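Beta-galactosidase (PDB 4OIF) probably catalyses the hydrolysis of terminal non-reducing beta-D-galactose residues in beta-D-galactosides. Local coordinates at residues K72-I77 / P148-W153; G19-D24 / D31-D36; T496-Y501 / Q608-K613. One frame throughout, in Å; residues are numbered along the deposited sequence.

In the fold
Along the chain the contacts come in the order interaction 2, interaction 1, interaction 3. The first two belong to the TIM-barrel domain, pair a strand of the same sheet with helices outside it, and have centres about 13 Å apart. They also touch through helix 68-79: Val-73 CG2 is 3.6 Å from Pro-23 CG, and Ile-77 CD1 is 4.1 Å from Tyr-21 CD2. Interaction 3 lies in the trimerisation domain, on the opposite side of the chain's centre, with its centre about 49 Å from that of interaction 1 and about 52 Å from that of interaction 2. Strand-helix packing thus recurs in two separate domains, the predicted catalytic one and the trimerisation one.

Interaction 1 (K72-I77 / P148-W153); sequences KVFDDI and PALLMW
A chi1 of -95° and a chi2 of 83° turn the ring of Phe-74 from helix 68-79 toward Ala-149 and Leu-150, although its CB does not itself point at them. The ring meets the loop residue Ala-149 and the first residue of strand 150-154: Phe-74 CD2 is 4.3 Å from Ala-149 CB, and Phe-74 CE2 is 4.4 Å from Leu-150 CB. The Leu-150 methylene sits at the ring edge, close to the ring plane. Ala-149 CB, which points at the helix, lies 4.1 Å from Phe-74 O, at the place where the backbones are nearest (Phe-74 CA to Ala-149 CA 6.6 Å).

Other groups surround the ring. Tyr-144 stacks with it, His-147 meets it edge-to-face, and Val-84 of strand 83-87 touches it. This is the outer layer of the TIM barrel, where helix 68-79 packs on the parallel strands 83-87 and 150-154.

The contacts between the two segments are loose and the paired side chains are apolar, which implies dispersion and burial of hydrocarbon; the directional bonds nearby are those of His-147 to Asp-75 OD1 and Ala-149 N, polar groups of both segments.

Interaction 2 (G19-D24 / D31-D36); sequences GDYNPD and DILQAD
Pro-23 and Leu-33 mark the closest approach of the two backbones, with CA atoms 6.7 Å apart. From strand 16-21 the chain passes into a short 3-10 segment at Pro-23, and helix 30-42 comes back alongside, the first strand-to-helix step of the TIM barrel's beta-alpha-beta unit that ends in strand 47-50.

With CG anti to the backbone N (chi1 176°), the Tyr-21 side chain extends toward the helix, and its OH gives a 2.8 Å hydrogen bond to Asp-36 OD2. That oxygen lies at the ring edge, in the ring plane, while the carboxylate stands almost upright to the ring, the two planes being 85° apart. The donor reaches OD2 from the anti side, 33° out of the carboxylate plane. A water donates to Tyr-21 OH at 2.8 Å and also to Leu-33 O, also at 2.8 Å. Pro-23 CD sits 3.4 Å above the centre of the Tyr-21 ring, and Pro-23 CB packs 3.6 Å from Leu-33 CD2.

A phenylalanine in place of Tyr-21 would keep the ring but would probably leave Asp-36 OD2 without its donor and the water without one acceptor.

Asp-36 OD1 is held by Trp-362 NE1 and by a salt bridge to Arg-363, so the buried carboxylate is gripped at both oxygens, and the arginine probably offsets its charge.

Interaction 3 (T496-Y501 / Q608-K613); sequences TLVMTY and QELMEK
Leu-610, Thr-496 and Val-498 make up the contact, and Leu-610 contributes about half of the 94 Å² buried between the segments. Its CB points from helix 600-613 toward strand 496-500, and with CD1 anti to CA (chi2 178°), the branch sends its two methyls to two strand residues. Leu-610 CD1 meets Val-498 CG2 at 3.8 Å, with the side chains reaching toward each other tip to tip. Leu-610 CD2 lies 4.1 Å from Thr-496 CG2, and there the approach is oblique. The backbones remain well separated, since even the closest CA atoms, those of Thr-496 and Leu-610, are 8.9 Å apart; the methyl groups bridge that interval.

Strand 496-500 lies between strands 470-473 and 589-594 in the parallel part of the domain's central sheet. Helix 600-613 packs on one face of it, a layered alpha/beta arrangement consistent with the class I glutamine amidotransferase-like clan to which the trimerisation domain is assigned. Leu-470 and Tyr-592, from the two flanking strands, also touch Leu-610, so the leucine spans three adjacent strands. On the strand, Thr-496 and Val-498 both direct CB at the helix, whereas Leu-497 between them directs its own away.

Thr-496 splits its branches by chemistry. CG2, anti to the backbone N, faces the leucine, and Thr-496 OG1 (chi1 -68°) turns aside to accept a hydrogen bond from a water oxygen at 2.8 Å. The same water accepts a weak bond from Lys-613 NZ at 3.4 Å, a solvent link from the edge of the apolar patch to the last turn of the helix.

Interaction 1 (K72-I77 / P148-W153)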
# COMPACT_ATOMS: atom_id res chain seq x y z
N LYS A 72 -19.49 42.77 -15.69
CA LYS A 72 -19.18 42.79 -17.10
C LYS A 72 -19.36 41.40 -17.69
O LYS A 72 -19.82 41.28 -18.82
CB LYS A 72 -17.77 43.32 -17.37
CG LYS A 72 -17.36 43.14 -18.82
CD LYS A 72 -16.57 44.33 -19.37
CE LYS A 72 -16.22 44.11 -20.83
NZ LYS A 72 -15.39 42.88 -21.02
N VAL A 73 -19.03 40.36 -16.94
CA VAL A 73 -19.28 39.00 -17.42
C VAL A 73 -20.78 38.75 -17.67
O VAL A 73 -21.15 38.21 -18.72
CB VAL A 73 -18.72 37.93 -16.43
CG1 VAL A 73 -19.35 36.55 -16.67
CG2 VAL A 73 -17.20 37.87 -16.54
N PHE A 74 -21.64 39.14 -16.72
CA PHE A 74 -23.09 38.93 -16.85
C PHE A 74 -23.63 39.65 -18.07
O PHE A 74 -24.38 39.07 -18.88
CB PHE A 74 -23.85 39.42 -15.62
CG PHE A 74 -24.13 38.35 -14.60
CD1 PHE A 74 -23.16 37.99 -13.67
CD2 PHE A 74 -25.36 37.72 -14.56
CE1 PHE A 74 -23.42 37.02 -12.72
CE2 PHE A 74 -25.62 36.74 -13.62
CZ PHE A 74 -24.64 36.39 -12.69
N ASP A 75 -23.21 40.91 -18.20
CA ASP A 75 -23.66 41.70 -19.33
C ASP A 75 -23.18 41.10 -20.65
O ASP A 75 -23.96 40.97 -21.58
CB ASP A 75 -23.20 43.16 -19.20
CG ASP A 75 -24.04 43.93 -18.19
OD1 ASP A 75 -25.09 43.39 -17.75
OD2 ASP A 75 -23.66 45.07 -17.84
N ASP A 76 -21.91 40.73 -20.72
CA ASP A 76 -21.30 40.20 -21.94
C ASP A 76 -21.92 38.89 -22.39
O ASP A 76 -22.15 38.67 -23.58
CB ASP A 76 -19.79 39.98 -21.75
CG ASP A 76 -19.01 41.26 -21.80
OD1 ASP A 76 -19.60 42.29 -22.19
OD2 ASP A 76 -17.81 41.26 -21.47
N ILE A 77 -22.16 37.99 -21.44
CA ILE A 77 -22.73 36.71 -21.79
C ILE A 77 -24.15 36.94 -22.25
O ILE A 77 -24.59 36.33 -23.24
CB ILE A 77 -22.67 35.74 -20.61
CG1 ILE A 77 -21.24 35.22 -20.46
CG2 ILE A 77 -23.65 34.57 -20.78
CD1 ILE A 77 -21.01 34.49 -19.19
N PRO A 148 -31.30 39.52 -16.18
CA PRO A 148 -31.97 38.62 -17.14
C PRO A 148 -31.16 37.36 -17.51
O PRO A 148 -31.76 36.33 -17.80
CB PRO A 148 -32.19 39.51 -18.36
CG PRO A 148 -31.21 40.63 -18.21
CD PRO A 148 -31.08 40.86 -16.75
N ALA A 149 -29.83 37.43 -17.48
CA ALA A 149 -29.01 36.26 -17.77
C ALA A 149 -29.02 35.21 -16.67
O ALA A 149 -28.62 34.06 -16.90
CB ALA A 149 -27.57 36.67 -18.06
N LEU A 150 -29.47 35.57 -15.48
CA LEU A 150 -29.43 34.63 -14.36
C LEU A 150 -30.40 33.48 -14.58
O LEU A 150 -31.58 33.70 -14.83
CB LEU A 150 -29.74 35.32 -13.03
CG LEU A 150 -29.65 34.35 -11.84
CD1 LEU A 150 -28.28 33.71 -11.81
CD2 LEU A 150 -29.95 35.05 -10.50
N LEU A 151 -29.90 32.26 -14.47
CA LEU A 151 -30.74 31.09 -14.75
C LEU A 151 -31.01 30.22 -13.53
O LEU A 151 -32.13 29.78 -13.29
CB LEU A 151 -30.11 30.22 -15.83
CG LEU A 151 -31.06 29.13 -16.31
CD1 LEU A 151 -32.18 29.75 -17.14
CD2 LEU A 151 -30.33 28.04 -17.10
N MET A 152 -29.95 29.96 -12.78
CA MET A 152 -30.00 28.99 -11.71
C MET A 152 -28.85 29.23 -10.73
O MET A 152 -27.82 29.80 -11.09
CB MET A 152 -29.94 27.57 -12.30
CG MET A 152 -30.09 26.40 -11.34
SD MET A 152 -30.16 24.82 -12.25
CE MET A 152 -28.75 24.98 -13.33
N TRP A 153 -29.04 28.82 -9.48
CA TRP A 153 -27.98 28.87 -8.50
C TRP A 153 -27.26 27.52 -8.45
O TRP A 153 -27.90 26.46 -8.46
CB TRP A 153 -28.54 29.23 -7.12
CG TRP A 153 -29.01 30.64 -6.99
CD1 TRP A 153 -30.30 31.07 -6.97
CD2 TRP A 153 -28.20 31.80 -6.84
NE1 TRP A 153 -30.35 32.43 -6.82
CE2 TRP A 153 -29.07 32.90 -6.74
CE3 TRP A 153 -26.82 32.02 -6.77
CZ2 TRP A 153 -28.60 34.21 -6.59
CZ3 TRP A 153 -26.36 33.31 -6.62
CH2 TRP A 153 -27.24 34.39 -6.53

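Interaction 2 (G19-D24 / D31-D36)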
# COMPACT_ATOMS: atom_id res chain seq x y z
N GLY A 19 -20.86 25.35 -19.83
CA GLY A 19 -20.20 24.83 -18.64
C GLY A 19 -19.47 25.83 -17.76
O GLY A 19 -19.69 27.04 -17.83
N ASP A 20 -18.59 25.32 -16.90
CA ASP A 20 -17.86 26.19 -15.99
C ASP A 20 -17.02 27.21 -16.75
O ASP A 20 -16.22 26.86 -17.63
CB ASP A 20 -16.97 25.36 -15.06
CG ASP A 20 -17.77 24.62 -13.99
OD1 ASP A 20 -18.92 24.22 -14.25
OD2 ASP A 20 -17.24 24.45 -12.87
N TYR A 21 -17.21 28.47 -16.43
CA TYR A 21 -16.47 29.54 -17.09
C TYR A 21 -15.74 30.35 -16.01
O TYR A 21 -16.37 30.82 -15.05
CB TYR A 21 -17.41 30.41 -17.95
CG TYR A 21 -16.74 31.60 -18.60
CD1 TYR A 21 -15.57 31.43 -19.31
CD2 TYR A 21 -17.29 32.87 -18.52
CE1 TYR A 21 -14.93 32.50 -19.91
CE2 TYR A 21 -16.66 33.95 -19.12
CZ TYR A 21 -15.48 33.75 -19.81
OH TYR A 21 -14.82 34.80 -20.42
N ASN A 22 -14.43 30.49 -16.16
CA ASN A 22 -13.60 31.12 -15.12
C ASN A 22 -12.78 32.31 -15.59
O ASN A 22 -11.55 32.28 -15.52
CB ASN A 22 -12.66 30.08 -14.52
CG ASN A 22 -13.41 28.97 -13.84
OD1 ASN A 22 -14.12 29.20 -12.87
ND2 ASN A 22 -13.26 27.75 -14.35
N PRO A 23 -13.46 33.38 -16.03
CA PRO A 23 -12.78 34.59 -16.48
C PRO A 23 -11.98 35.24 -15.35
O PRO A 23 -11.07 36.01 -15.63
CB PRO A 23 -13.93 35.50 -16.93
CG PRO A 23 -15.10 35.02 -16.13
CD PRO A 23 -14.92 33.54 -16.04
N ASP A 24 -12.32 34.92 -14.11
CA ASP A 24 -11.60 35.47 -12.96
C ASP A 24 -10.13 35.05 -12.97
O ASP A 24 -9.30 35.65 -12.29
CB ASP A 24 -12.29 35.06 -11.64
CG ASP A 24 -12.69 33.58 -11.60
OD1 ASP A 24 -13.33 33.08 -12.56
OD2 ASP A 24 -12.37 32.91 -10.60
N ASP A 31 -7.96 40.32 -24.11
CA ASP A 31 -7.95 39.64 -25.40
C ASP A 31 -8.58 38.25 -25.28
O ASP A 31 -9.40 37.86 -26.12
CB ASP A 31 -6.53 39.53 -25.94
CG ASP A 31 -5.61 38.79 -25.02
OD1 ASP A 31 -5.74 38.95 -23.79
OD2 ASP A 31 -4.77 38.01 -25.52
N ILE A 32 -8.22 37.51 -24.23
CA ILE A 32 -8.76 36.18 -23.98
C ILE A 32 -10.27 36.23 -23.68
O ILE A 32 -11.03 35.37 -24.14
CB ILE A 32 -8.02 35.50 -22.80
CG1 ILE A 32 -6.54 35.31 -23.15
CG2 ILE A 32 -8.65 34.15 -22.46
CD1 ILE A 32 -6.31 34.26 -24.22
N LEU A 33 -10.68 37.26 -22.94
CA LEU A 33 -12.09 37.40 -22.56
C LEU A 33 -12.92 37.77 -23.78
O LEU A 33 -14.07 37.35 -23.91
CB LEU A 33 -12.26 38.45 -21.45
CG LEU A 33 -11.52 38.18 -20.14
CD1 LEU A 33 -11.74 39.29 -19.13
CD2 LEU A 33 -11.89 36.82 -19.54
N GLN A 34 -12.32 38.54 -24.68
CA GLN A 34 -12.98 38.88 -25.92
C GLN A 34 -13.09 37.65 -26.82
O GLN A 34 -14.13 37.40 -27.43
CB GLN A 34 -12.23 40.00 -26.63
CG GLN A 34 -13.01 40.70 -27.73
CD GLN A 34 -12.38 42.03 -28.10
OE1 GLN A 34 -11.60 42.60 -27.33
NE2 GLN A 34 -12.71 42.54 -29.28
N ALA A 35 -12.02 36.87 -26.87
CA ALA A 35 -12.00 35.70 -27.73
C ALA A 35 -13.03 34.69 -27.23
O ALA A 35 -13.69 34.02 -28.03
CB ALA A 35 -10.60 35.09 -27.77
N ASP A 36 -13.15 34.59 -25.91
CA ASP A 36 -14.12 33.73 -25.26
C ASP A 36 -15.53 33.88 -25.84
O ASP A 36 -16.21 32.88 -26.09
CB ASP A 36 -14.16 34.02 -23.75
CG ASP A 36 -13.07 33.28 -22.99
OD1 ASP A 36 -12.57 32.26 -23.51
OD2 ASP A 36 -12.72 33.72 -21.86
O HOH W 1 -15.71 37.12 -21.70

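Interaction 3 (T496-Y501 / Q608-K613)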
# COMPACT_ATOMS: atom_id res chain seq x y z
N THR A 496 -44.39 -7.32 -8.26
CA THR A 496 -43.44 -8.40 -8.41
C THR A 496 -42.09 -7.94 -7.86
O THR A 496 -41.50 -6.99 -8.35
CB THR A 496 -43.30 -8.83 -9.88
OG1 THR A 496 -44.51 -9.44 -10.31
CG2 THR A 496 -42.17 -9.83 -10.03
N LEU A 497 -41.61 -8.61 -6.82
CA LEU A 497 -40.42 -8.20 -6.10
C LEU A 497 -39.34 -9.25 -6.23
O LEU A 497 -39.63 -10.43 -6.10
CB LEU A 497 -40.75 -7.97 -4.63
CG LEU A 497 -39.60 -7.70 -3.67
CD1 LEU A 497 -38.86 -6.40 -3.99
CD2 LEU A 497 -40.12 -7.67 -2.26
N VAL A 498 -38.11 -8.82 -6.49
CA VAL A 498 -36.96 -9.73 -6.55
C VAL A 498 -35.89 -9.32 -5.54
O VAL A 498 -35.41 -8.19 -5.54
CB VAL A 498 -36.31 -9.75 -7.96
CG1 VAL A 498 -35.06 -10.62 -7.96
CG2 VAL A 498 -37.29 -10.27 -9.00
N MET A 499 -35.53 -10.25 -4.65
CA MET A 499 -34.44 -10.01 -3.72
C MET A 499 -33.40 -11.11 -3.83
O MET A 499 -33.61 -12.11 -4.54
CB MET A 499 -34.94 -9.89 -2.28
CG MET A 499 -35.59 -8.56 -1.99
SD MET A 499 -36.12 -8.39 -0.28
CE MET A 499 -35.37 -6.86 0.19
N THR A 500 -32.28 -10.91 -3.16
CA THR A 500 -31.15 -11.81 -3.32
C THR A 500 -30.49 -12.11 -2.01
O THR A 500 -30.89 -11.62 -0.96
CB THR A 500 -30.04 -11.22 -4.23
OG1 THR A 500 -29.35 -10.18 -3.52
CG2 THR A 500 -30.61 -10.67 -5.55
N TYR A 501 -29.44 -12.91 -2.11
CA TYR A 501 -28.51 -13.12 -1.03
C TYR A 501 -28.16 -11.83 -0.29
O TYR A 501 -28.13 -10.75 -0.90
CB TYR A 501 -27.24 -13.76 -1.58
CG TYR A 501 -26.64 -13.00 -2.73
CD1 TYR A 501 -27.06 -13.22 -4.03
CD2 TYR A 501 -25.63 -12.05 -2.51
CE1 TYR A 501 -26.49 -12.52 -5.10
CE2 TYR A 501 -25.06 -11.35 -3.57
CZ TYR A 501 -25.50 -11.58 -4.87
OH TYR A 501 -24.94 -10.89 -5.93
N GLN A 608 -35.66 -12.26 -18.47
CA GLN A 608 -36.36 -12.37 -19.74
C GLN A 608 -37.73 -12.92 -19.47
O GLN A 608 -38.75 -12.40 -19.97
CB GLN A 608 -35.63 -13.27 -20.73
CG GLN A 608 -36.21 -13.20 -22.13
CD GLN A 608 -36.10 -11.79 -22.72
OE1 GLN A 608 -35.14 -11.07 -22.45
NE2 GLN A 608 -37.09 -11.40 -23.52
N GLU A 609 -37.75 -13.97 -18.65
CA GLU A 609 -39.02 -14.55 -18.22
C GLU A 609 -39.87 -13.53 -17.51
O GLU A 609 -41.08 -13.46 -17.75
CB GLU A 609 -38.81 -15.76 -17.33
CG GLU A 609 -38.37 -16.98 -18.09
CD GLU A 609 -39.18 -18.19 -17.72
OE1 GLU A 609 -40.10 -18.04 -16.88
OE2 GLU A 609 -38.90 -19.28 -18.26
N LEU A 610 -39.27 -12.72 -16.64
CA LEU A 610 -40.09 -11.69 -16.00
C LEU A 610 -40.62 -10.63 -16.99
O LEU A 610 -41.70 -10.08 -16.79
CB LEU A 610 -39.32 -11.00 -14.87
CG LEU A 610 -39.32 -11.82 -13.58
CD1 LEU A 610 -38.51 -11.15 -12.47
CD2 LEU A 610 -40.76 -12.08 -13.11
N MET A 611 -39.88 -10.37 -18.07
CA MET A 611 -40.26 -9.37 -19.07
C MET A 611 -41.42 -9.87 -19.92
O MET A 611 -42.31 -9.11 -20.31
CB MET A 611 -39.08 -9.03 -20.00
CG MET A 611 -37.96 -8.18 -19.42
SD MET A 611 -36.50 -8.30 -20.50
CE MET A 611 -35.25 -7.49 -19.51
N GLU A 612 -41.40 -11.16 -20.25
CA GLU A 612 -42.53 -11.73 -20.96
C GLU A 612 -43.74 -11.78 -20.03
O GLU A 612 -44.83 -11.36 -20.40
CB GLU A 612 -42.17 -13.11 -21.50
CG GLU A 612 -41.13 -13.06 -22.60
CD GLU A 612 -40.53 -14.41 -22.94
OE1 GLU A 612 -40.92 -15.41 -22.30
OE2 GLU A 612 -39.68 -14.47 -23.85
N LYS A 613 -43.51 -12.26 -18.81
CA LYS A 613 -44.58 -12.39 -17.82
C LYS A 613 -45.30 -11.07 -17.55
O LYS A 613 -46.52 -11.03 -17.48
CB LYS A 613 -44.02 -12.95 -16.52
CG LYS A 613 -45.05 -13.54 -15.58
CD LYS A 613 -44.37 -14.22 -14.39
CE LYS A 613 -45.32 -15.15 -13.65
NZ LYS A 613 -46.58 -14.45 -13.26
O HOH W 2 -45.23 -11.69 -11.81